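Local coordinates for dihydrodipicolinate synthase (Bacillus clausii KSM-K16, PDB 3E96), which probably acts as a 4-hydroxy-tetrahydrodipicolinate synthase of the DapA family, a lyase thought to work through a Schiff base with its substrate, at residues L12-F23 and I47-E58; A190-K198 and G207-L215. One frame throughout, in Å; residues are numbered along the deposited sequence.

Overall arrangement
Both contacts belong to one closed barrel of eight parallel strands. Contact 1 (12-23 with 47-58) pairs its first two strands, contact 2 (190-198 with 207-215) its last two. Their centres lie 12 Å apart, and they meet where strand 15-17 runs beside strand 210-213: Ser-16 N lies 2.9 Å from Phe-211 O and Ile-18 N 3.0 Å from Ser-213 O, probable hydrogen bonds that close the barrel. Each contact sends residues to the predicted active site. The side chains of Val-51 in contact 1 and Thr-212 in contact 2 each come within about 4 Å of that of Lys-167, the predicted Schiff-base lysine, and Thr-56 of contact 1 is a predicted pyruvate-binding residue.

Contact 1: residues L12-F23 and I47-E58; sequences LETISGIPITPF and IDVIVPCGNTSE
Ser-57 fastens the type I turn Asn-55 to Glu-58 to the other segment with a hydroxyl that works in both directions: OG donates to Pro-19 O at 2.6 Å, nearly along the C=O axis, and accepts the N-H of Gly-54, just before the turn. With an alanine in place of Ser-57, the Pro-19 carbonyl would probably lose its donor and Gly-54 N its acceptor, and the turn would be held less firmly to 12-23. Beside it Thr-56, a predicted pyruvate-binding residue, crosses Ile-18 at about a right angle, and its CB presses on Ile-18 CG2 at 3.4 Å, tighter than ordinary van der Waals contact. The other branch of Ile-18 runs alongside Val-51, CD1 touching CB at 3.5 Å.

Further back, strands 15-17 and 49-50 of a beta-alpha-beta unit, connected by helix 32-43, pair in parallel through Gly-17, whose N donates to Val-49 O (2.8 Å) and whose O accepts from Val-51 N. With chi1 at 178°, Val-49 turns CG1 away from its own N and against Ser-16 OG, and CG2 then meets Thr-14 CG2 at 3.6 Å. At the far end Glu-58 OE2 lies 3.5 Å from Phe-23 CE2, carboxylate and ring planes 77° apart; OE2 also forms a salt bridge with Lys-265.

Helix 262-270 packs on Ile-20 and Thr-56, helix 64-78 on Ile-50 and Pro-52, and helix 220-231 on Ile-15, while strand 210-213 flanks strand 15-17.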
loop_
_atom_site.group_PDB
_atom_site.type_symbol
_atom_site.label_atom_id
_atom_site.label_comp_id
_atom_site.label_asym_id
_atom_site.label_seq_id
_atom_site.Cartn_x
_atom_site.Cartn_y
_atom_site.Cartn_z
ATOM N N LEU B 12 17.457 16.627 12.982
ATOM C CA LEU B 12 16.568 16.232 11.888
ATOM C C LEU B 12 15.981 17.418 11.127
ATOM O O LEU B 12 15.327 17.239 10.096
ATOM C CB LEU B 12 15.437 15.351 12.424
ATOM C CG LEU B 12 15.875 13.947 12.855
ATOM C CD1 LEU B 12 14.768 13.272 13.647
ATOM C CD2 LEU B 12 16.240 13.129 11.616
ATOM N N GLU B 13 16.206 18.625 11.639
ATOM C CA GLU B 13 15.716 19.835 10.981
ATOM C C GLU B 13 16.756 20.232 9.941
ATOM O O GLU B 13 17.522 21.184 10.114
ATOM C CB GLU B 13 15.510 20.953 12.007
ATOM C CG GLU B 13 14.522 20.565 13.101
ATOM C CD GLU B 13 14.236 21.695 14.071
ATOM O OE1 GLU B 13 15.148 22.508 14.321
ATOM O OE2 GLU B 13 13.105 21.759 14.593
ATOM N N THR B 14 16.774 19.470 8.854
ATOM C CA THR B 14 17.718 19.676 7.768
ATOM C C THR B 14 17.181 18.855 6.596
ATOM O O THR B 14 16.000 18.518 6.572
ATOM C CB THR B 14 19.122 19.159 8.182
ATOM O OG1 THR B 14 20.067 19.413 7.138
ATOM C CG2 THR B 14 19.073 17.657 8.474
ATOM N N ILE B 15 18.033 18.542 5.629
ATOM C CA ILE B 15 17.612 17.741 4.484
ATOM C C ILE B 15 17.732 16.253 4.815
ATOM O O ILE B 15 18.780 15.801 5.277
ATOM C CB ILE B 15 18.508 17.994 3.242
ATOM C CG1 ILE B 15 18.368 19.438 2.759
ATOM C CG2 ILE B 15 18.138 17.018 2.124
ATOM C CD1 ILE B 15 19.454 19.841 1.767
ATOM N N SER B 16 16.659 15.500 4.596
ATOM C CA SER B 16 16.690 14.058 4.807
ATOM C C SER B 16 16.778 13.468 3.407
ATOM O O SER B 16 15.796 13.480 2.661
ATOM C CB SER B 16 15.414 13.565 5.498
ATOM O OG SER B 16 15.451 13.835 6.888
ATOM N N GLY B 17 17.965 12.986 3.043
ATOM C CA GLY B 17 18.155 12.406 1.724
ATOM C C GLY B 17 17.647 10.981 1.675
ATOM O O GLY B 17 17.973 10.174 2.549
ATOM N N ILE B 18 16.845 10.669 0.657
ATOM C CA ILE B 18 16.287 9.328 0.507
ATOM C C ILE B 18 17.002 8.696 -0.672
ATOM O O ILE B 18 16.746 9.046 -1.822
ATOM C CB ILE B 18 14.775 9.360 0.189
ATOM C CG1 ILE B 18 14.081 10.469 0.990
ATOM C CG2 ILE B 18 14.162 7.997 0.500
ATOM C CD1 ILE B 18 14.232 10.361 2.486
ATOM N N PRO B 19 17.889 7.732 -0.404
ATOM C CA PRO B 19 18.646 7.068 -1.464
ATOM C C PRO B 19 17.852 6.068 -2.278
ATOM O O PRO B 19 16.931 5.429 -1.773
ATOM C CB PRO B 19 19.765 6.383 -0.693
ATOM C CG PRO B 19 19.026 5.902 0.540
ATOM C CD PRO B 19 18.155 7.105 0.906
ATOM N N ILE B 20 18.213 5.946 -3.549
ATOM C CA ILE B 20 17.579 4.964 -4.409
ATOM C C ILE B 20 18.248 3.636 -4.064
ATOM O O ILE B 20 19.300 3.612 -3.414
ATOM C CB ILE B 20 17.881 5.214 -5.900
ATOM C CG1 ILE B 20 19.402 5.285 -6.102
ATOM C CG2 ILE B 20 17.197 6.471 -6.374
ATOM C CD1 ILE B 20 19.861 4.987 -7.525
ATOM N N THR B 21 17.630 2.539 -4.485
ATOM C CA THR B 21 18.218 1.218 -4.308
ATOM C C THR B 21 18.504 0.789 -5.746
ATOM O O THR B 21 17.590 0.445 -6.499
ATOM C CB THR B 21 17.247 0.202 -3.675
ATOM O OG1 THR B 21 16.829 0.669 -2.386
ATOM C CG2 THR B 21 17.942 -1.153 -3.511
ATOM N N PRO B 22 19.782 0.836 -6.161
ATOM C CA PRO B 22 20.142 0.443 -7.528
ATOM C C PRO B 22 19.793 -1.015 -7.804
ATOM O O PRO B 22 20.180 -1.897 -7.041
ATOM C CB PRO B 22 21.656 0.677 -7.573
ATOM C CG PRO B 22 21.874 1.743 -6.534
ATOM C CD PRO B 22 20.963 1.303 -5.419
ATOM N N PHE B 23 19.057 -1.267 -8.886
ATOM C CA PHE B 23 18.691 -2.633 -9.251
ATOM C C PHE B 23 19.266 -2.938 -10.629
ATOM O O PHE B 23 19.203 -2.099 -11.529
ATOM C CB PHE B 23 17.170 -2.814 -9.315
ATOM C CG PHE B 23 16.464 -2.608 -8.007
ATOM C CD1 PHE B 23 16.824 -3.337 -6.880
ATOM C CD2 PHE B 23 15.395 -1.714 -7.917
ATOM C CE1 PHE B 23 16.128 -3.183 -5.678
ATOM C CE2 PHE B 23 14.694 -1.552 -6.725
ATOM C CZ PHE B 23 15.060 -2.287 -5.603
ATOM N N ILE B 47 24.743 16.426 2.852
ATOM C CA ILE B 47 23.538 15.839 3.438
ATOM C C ILE B 47 23.925 15.082 4.708
ATOM O O ILE B 47 24.779 14.190 4.674
ATOM C CB ILE B 47 22.837 14.888 2.444
ATOM C CG1 ILE B 47 22.677 15.582 1.086
ATOM C CG2 ILE B 47 21.469 14.488 2.982
ATOM C CD1 ILE B 47 21.948 16.912 1.139
ATOM N N ASP B 48 23.290 15.440 5.822
ATOM C CA ASP B 48 23.607 14.840 7.113
ATOM C C ASP B 48 22.596 13.840 7.666
ATOM O O ASP B 48 22.756 13.349 8.784
ATOM C CB ASP B 48 23.851 15.947 8.145
ATOM C CG ASP B 48 24.820 17.009 7.638
ATOM O OD1 ASP B 48 25.830 16.642 7.002
ATOM O OD2 ASP B 48 24.572 18.209 7.878
ATOM N N VAL B 49 21.553 13.555 6.894
ATOM C CA VAL B 49 20.541 12.582 7.291
ATOM C C VAL B 49 20.226 11.754 6.051
ATOM O O VAL B 49 19.906 12.305 4.996
ATOM C CB VAL B 49 19.237 13.255 7.782
ATOM C CG1 VAL B 49 18.205 12.186 8.133
ATOM C CG2 VAL B 49 19.519 14.129 8.999
ATOM N N ILE B 50 20.344 10.437 6.167
ATOM C CA ILE B 50 20.052 9.563 5.040
ATOM C C ILE B 50 18.996 8.566 5.503
ATOM O O ILE B 50 19.034 8.084 6.639
ATOM C CB ILE B 50 21.331 8.855 4.532
ATOM C CG1 ILE B 50 21.028 8.145 3.208
ATOM C CG2 ILE B 50 21.871 7.898 5.591
ATOM C CD1 ILE B 50 22.258 7.639 2.476
ATOM N N VAL B 51 18.050 8.268 4.620
ATOM C CA VAL B 51 16.941 7.396 4.971
ATOM C C VAL B 51 16.788 6.130 4.131
ATOM O O VAL B 51 15.997 6.092 3.189
ATOM C CB VAL B 51 15.614 8.193 4.902
ATOM C CG1 VAL B 51 14.469 7.382 5.488
ATOM C CG2 VAL B 51 15.768 9.515 5.639
ATOM N N PRO B 52 17.545 5.075 4.462
ATOM C CA PRO B 52 17.419 3.836 3.689
ATOM C C PRO B 52 16.007 3.286 3.896
ATOM O O PRO B 52 15.365 3.570 4.910
ATOM C CB PRO B 52 18.494 2.934 4.295
ATOM C CG PRO B 52 18.603 3.437 5.721
ATOM C CD PRO B 52 18.554 4.940 5.526
ATOM N N CYS B 53 15.524 2.507 2.936
ATOM C CA CYS B 53 14.183 1.941 3.022
ATOM C C CYS B 53 13.096 3.007 2.994
ATOM O O CYS B 53 12.014 2.834 3.567
ATOM C CB CYS B 53 14.052 1.075 4.277
ATOM S SG CYS B 53 14.890 -0.515 4.088
ATOM N N GLY B 54 13.400 4.120 2.333
ATOM C CA GLY B 54 12.428 5.187 2.182
ATOM C C GLY B 54 11.663 4.847 0.915
ATOM O O GLY B 54 11.967 3.848 0.263
ATOM N N ASN B 55 10.677 5.647 0.538
ATOM C CA ASN B 55 9.937 5.306 -0.667
ATOM C C ASN B 55 10.742 5.534 -1.939
ATOM O O ASN B 55 10.524 4.854 -2.935
ATOM C CB ASN B 55 8.601 6.046 -0.699
ATOM C CG ASN B 55 7.495 5.252 -0.014
ATOM O OD1 ASN B 55 6.644 5.814 0.669
ATOM N ND2 ASN B 55 7.506 3.930 -0.202
ATOM N N THR B 56 11.690 6.466 -1.896
ATOM C CA THR B 56 12.536 6.727 -3.056
ATOM C C THR B 56 13.447 5.507 -3.236
ATOM O O THR B 56 13.939 5.239 -4.331
ATOM C CB THR B 56 13.417 7.975 -2.847
ATOM O OG1 THR B 56 12.598 9.071 -2.426
ATOM C CG2 THR B 56 14.118 8.359 -4.151
ATOM N N SER B 57 13.650 4.774 -2.142
ATOM C CA SER B 57 14.482 3.568 -2.134
ATOM C C SER B 57 13.695 2.363 -2.645
ATOM O O SER B 57 14.229 1.251 -2.707
ATOM C CB SER B 57 14.942 3.249 -0.706
ATOM O OG SER B 57 15.322 4.416 -0.003
ATOM N N GLU B 58 12.427 2.588 -2.986
ATOM C CA GLU B 58 11.532 1.529 -3.454
ATOM C C GLU B 58 11.394 0.434 -2.396
ATOM O O GLU B 58 11.459 -0.762 -2.680
ATOM C CB GLU B 58 12.023 0.953 -4.783
ATOM C CG GLU B 58 11.872 1.929 -5.939
ATOM C CD GLU B 58 12.431 1.391 -7.237
ATOM O OE1 GLU B 58 11.715 0.635 -7.934
ATOM O OE2 GLU B 58 13.602 1.716 -7.554
HETATM O O HOH W 1 21.128 17.208 5.629
HETATM O O HOH W 2 22.496 19.240 9.153
HETATM O O HOH W 3 15.141 3.051 -5.723
#

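Contact 2: residues A190-K198 and G207-L215; sequences AWICGTAEK and GAKGFTSGL
A beta-alpha-beta unit, strand 190-193, helix 200-206 and strand 210-213, brings these segments together as parallel neighbours in the barrel wall, the two strand segments 41° apart in direction. Cys-193 N donates to Gly-210 O at 2.9 Å, flanked by bonds from Lys-209 N to Trp-191 O and from Thr-212 N to Cys-193 O. Cys-193 CB and Phe-211 CB meet at 3.9 Å, and Ile-192 lays its CG2 methyl over the backbone of Phe-211.

Beyond the strands, Glu-197 folds back, bent at chi2 (93°), so that OE2 receives the Ser-213 hydroxyl at 2.6 Å on its syn side, only 15° out of the carboxylate plane. Ser-213 OG is also hydrogen-bonded to Val-216 N. A water links Glu-197 OE1, at 2.6 Å, to Leu-215 N, and both carboxylate oxygens are thereby held. On the way, Glu-197 CG passes 3.9 Å from Phe-211 CE1.

Gly-194, just past the C-terminal end of strand 190-193, accepts a hydrogen bond at its O from Tyr-143 OH, the predicted proton donor/acceptor, consistent with TIM barrels carrying their active sites at this end of the strands.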
loop_
_atom_site.group_PDB
_atom_site.type_symbol
_atom_site.label_atom_id
_atom_site.label_comp_id
_atom_site.label_asym_id
_atom_site.label_seq_id
_atom_site.Cartn_x
_atom_site.Cartn_y
_atom_site.Cartn_z
ATOM N N ALA B 190 10.284 17.565 15.291
ATOM C CA ALA B 190 10.948 18.131 14.130
ATOM C C ALA B 190 9.903 18.066 13.022
ATOM O O ALA B 190 9.439 16.983 12.676
ATOM C CB ALA B 190 12.164 17.295 13.751
ATOM N N TRP B 191 9.510 19.215 12.483
ATOM C CA TRP B 191 8.519 19.230 11.410
ATOM C C TRP B 191 9.226 19.231 10.066
ATOM O O TRP B 191 9.892 20.201 9.706
ATOM C CB TRP B 191 7.612 20.453 11.534
ATOM C CG TRP B 191 6.655 20.341 12.675
ATOM C CD1 TRP B 191 6.709 21.012 13.869
ATOM C CD2 TRP B 191 5.507 19.491 12.743
ATOM N NE1 TRP B 191 5.659 20.626 14.674
ATOM C CE2 TRP B 191 4.906 19.694 14.006
ATOM C CE3 TRP B 191 4.924 18.573 11.856
ATOM C CZ2 TRP B 191 3.750 19.013 14.404
ATOM C CZ3 TRP B 191 3.771 17.894 12.255
ATOM C CH2 TRP B 191 3.199 18.120 13.519
ATOM N N ILE B 192 9.064 18.137 9.326
ATOM C CA ILE B 192 9.715 17.962 8.030
ATOM C C ILE B 192 8.739 17.917 6.855
ATOM O O ILE B 192 7.735 17.207 6.898
ATOM C CB ILE B 192 10.524 16.641 8.032
ATOM C CG1 ILE B 192 11.564 16.681 9.156
ATOM C CG2 ILE B 192 11.209 16.423 6.676
ATOM C CD1 ILE B 192 12.152 15.318 9.499
ATOM N N CYS B 193 9.031 18.677 5.804
ATOM C CA CYS B 193 8.180 18.651 4.619
ATOM C C CYS B 193 8.495 17.336 3.911
ATOM O O CYS B 193 9.598 17.156 3.395
ATOM C CB CYS B 193 8.501 19.817 3.690
ATOM S SG CYS B 193 7.684 19.683 2.083
ATOM N N GLY B 194 7.535 16.419 3.894
ATOM C CA GLY B 194 7.763 15.126 3.267
ATOM C C GLY B 194 7.518 15.072 1.773
ATOM O O GLY B 194 7.591 13.993 1.180
ATOM N N THR B 195 7.247 16.221 1.155
ATOM C CA THR B 195 6.974 16.255 -0.277
ATOM C C THR B 195 8.044 16.929 -1.141
ATOM O O THR B 195 7.790 17.316 -2.281
ATOM C CB THR B 195 5.591 16.880 -0.543
ATOM O OG1 THR B 195 5.459 18.098 0.198
ATOM C CG2 THR B 195 4.485 15.908 -0.098
ATOM N N ALA B 196 9.236 17.061 -0.565
ATOM C CA ALA B 196 10.421 17.601 -1.224
ATOM C C ALA B 196 10.468 19.058 -1.668
ATOM O O ALA B 196 9.620 19.872 -1.308
ATOM C CB ALA B 196 10.813 16.689 -2.391
ATOM N N GLU B 197 11.491 19.366 -2.458
ATOM C CA GLU B 197 11.760 20.721 -2.927
ATOM C C GLU B 197 10.640 21.552 -3.540
ATOM O O GLU B 197 10.614 22.766 -3.345
ATOM C CB GLU B 197 12.973 20.704 -3.868
ATOM C CG GLU B 197 14.286 20.380 -3.143
ATOM C CD GLU B 197 14.640 18.900 -3.151
ATOM O OE1 GLU B 197 13.731 18.056 -3.303
ATOM O OE2 GLU B 197 15.839 18.579 -2.994
ATOM N N LYS B 198 9.723 20.936 -4.279
ATOM C CA LYS B 198 8.638 21.715 -4.874
ATOM C C LYS B 198 7.794 22.364 -3.778
ATOM O O LYS B 198 7.321 23.489 -3.923
ATOM C CB LYS B 198 7.739 20.829 -5.746
ATOM C CG LYS B 198 6.510 21.561 -6.301
ATOM C CD LYS B 198 5.699 20.688 -7.249
ATOM C CE LYS B 198 4.449 21.418 -7.730
ATOM N NZ LYS B 198 3.589 20.563 -8.596
ATOM N N GLY B 207 6.161 26.723 8.938
ATOM C CA GLY B 207 6.668 26.119 10.163
ATOM C C GLY B 207 7.636 24.951 10.059
ATOM O O GLY B 207 8.229 24.554 11.064
ATOM N N ALA B 208 7.802 24.392 8.866
ATOM C CA ALA B 208 8.716 23.262 8.696
ATOM C C ALA B 208 10.162 23.739 8.789
ATOM O O ALA B 208 10.473 24.860 8.391
ATOM C CB ALA B 208 8.476 22.590 7.346
ATOM N N LYS B 209 11.046 22.890 9.310
ATOM C CA LYS B 209 12.453 23.253 9.434
ATOM C C LYS B 209 13.370 22.230 8.774
ATOM O O LYS B 209 14.569 22.181 9.048
ATOM C CB LYS B 209 12.831 23.431 10.908
ATOM C CG LYS B 209 12.157 24.630 11.554
ATOM C CD LYS B 209 12.535 24.768 13.016
ATOM C CE LYS B 209 11.859 25.980 13.633
ATOM N NZ LYS B 209 12.269 26.175 15.049
ATOM N N GLY B 210 12.790 21.424 7.894
ATOM C CA GLY B 210 13.552 20.418 7.177
ATOM C C GLY B 210 12.693 19.893 6.042
ATOM O O GLY B 210 11.504 20.201 5.975
ATOM N N PHE B 211 13.288 19.124 5.139
ATOM C CA PHE B 211 12.533 18.549 4.033
ATOM C C PHE B 211 13.234 17.314 3.479
ATOM O O PHE B 211 14.448 17.162 3.614
ATOM C CB PHE B 211 12.288 19.599 2.927
ATOM C CG PHE B 211 13.541 20.147 2.282
ATOM C CD1 PHE B 211 14.138 19.487 1.212
ATOM C CD2 PHE B 211 14.095 21.347 2.722
ATOM C CE1 PHE B 211 15.265 20.013 0.583
ATOM C CE2 PHE B 211 15.223 21.887 2.104
ATOM C CZ PHE B 211 15.811 21.219 1.030
ATOM N N THR B 212 12.452 16.413 2.897
ATOM C CA THR B 212 12.997 15.197 2.309
ATOM C C THR B 212 13.435 15.527 0.894
ATOM O O THR B 212 13.005 16.530 0.321
ATOM C CB THR B 212 11.946 14.080 2.253
ATOM O OG1 THR B 212 10.795 14.543 1.535
ATOM C CG2 THR B 212 11.543 13.663 3.656
ATOM N N SER B 213 14.287 14.688 0.320
ATOM C CA SER B 213 14.753 14.951 -1.033
ATOM C C SER B 213 15.215 13.702 -1.759
ATOM O O SER B 213 15.950 12.887 -1.201
ATOM C CB SER B 213 15.899 15.968 -1.004
ATOM O OG SER B 213 16.463 16.130 -2.296
ATOM N N GLY B 214 14.758 13.558 -3.001
ATOM C CA GLY B 214 15.170 12.442 -3.832
ATOM C C GLY B 214 16.190 13.019 -4.800
ATOM O O GLY B 214 17.014 12.313 -5.379
ATOM N N LEU B 215 16.126 14.333 -4.970
ATOM C CA LEU B 215 17.037 15.041 -5.859
ATOM C C LEU B 215 18.499 14.843 -5.445
ATOM O O LEU B 215 19.394 14.858 -6.293
ATOM C CB LEU B 215 16.693 16.540 -5.866
ATOM C CG LEU B 215 17.567 17.492 -6.691
ATOM C CD1 LEU B 215 17.551 17.072 -8.151
ATOM C CD2 LEU B 215 17.043 18.915 -6.552
HETATM O O HOH W 4 13.692 15.752 -4.520
#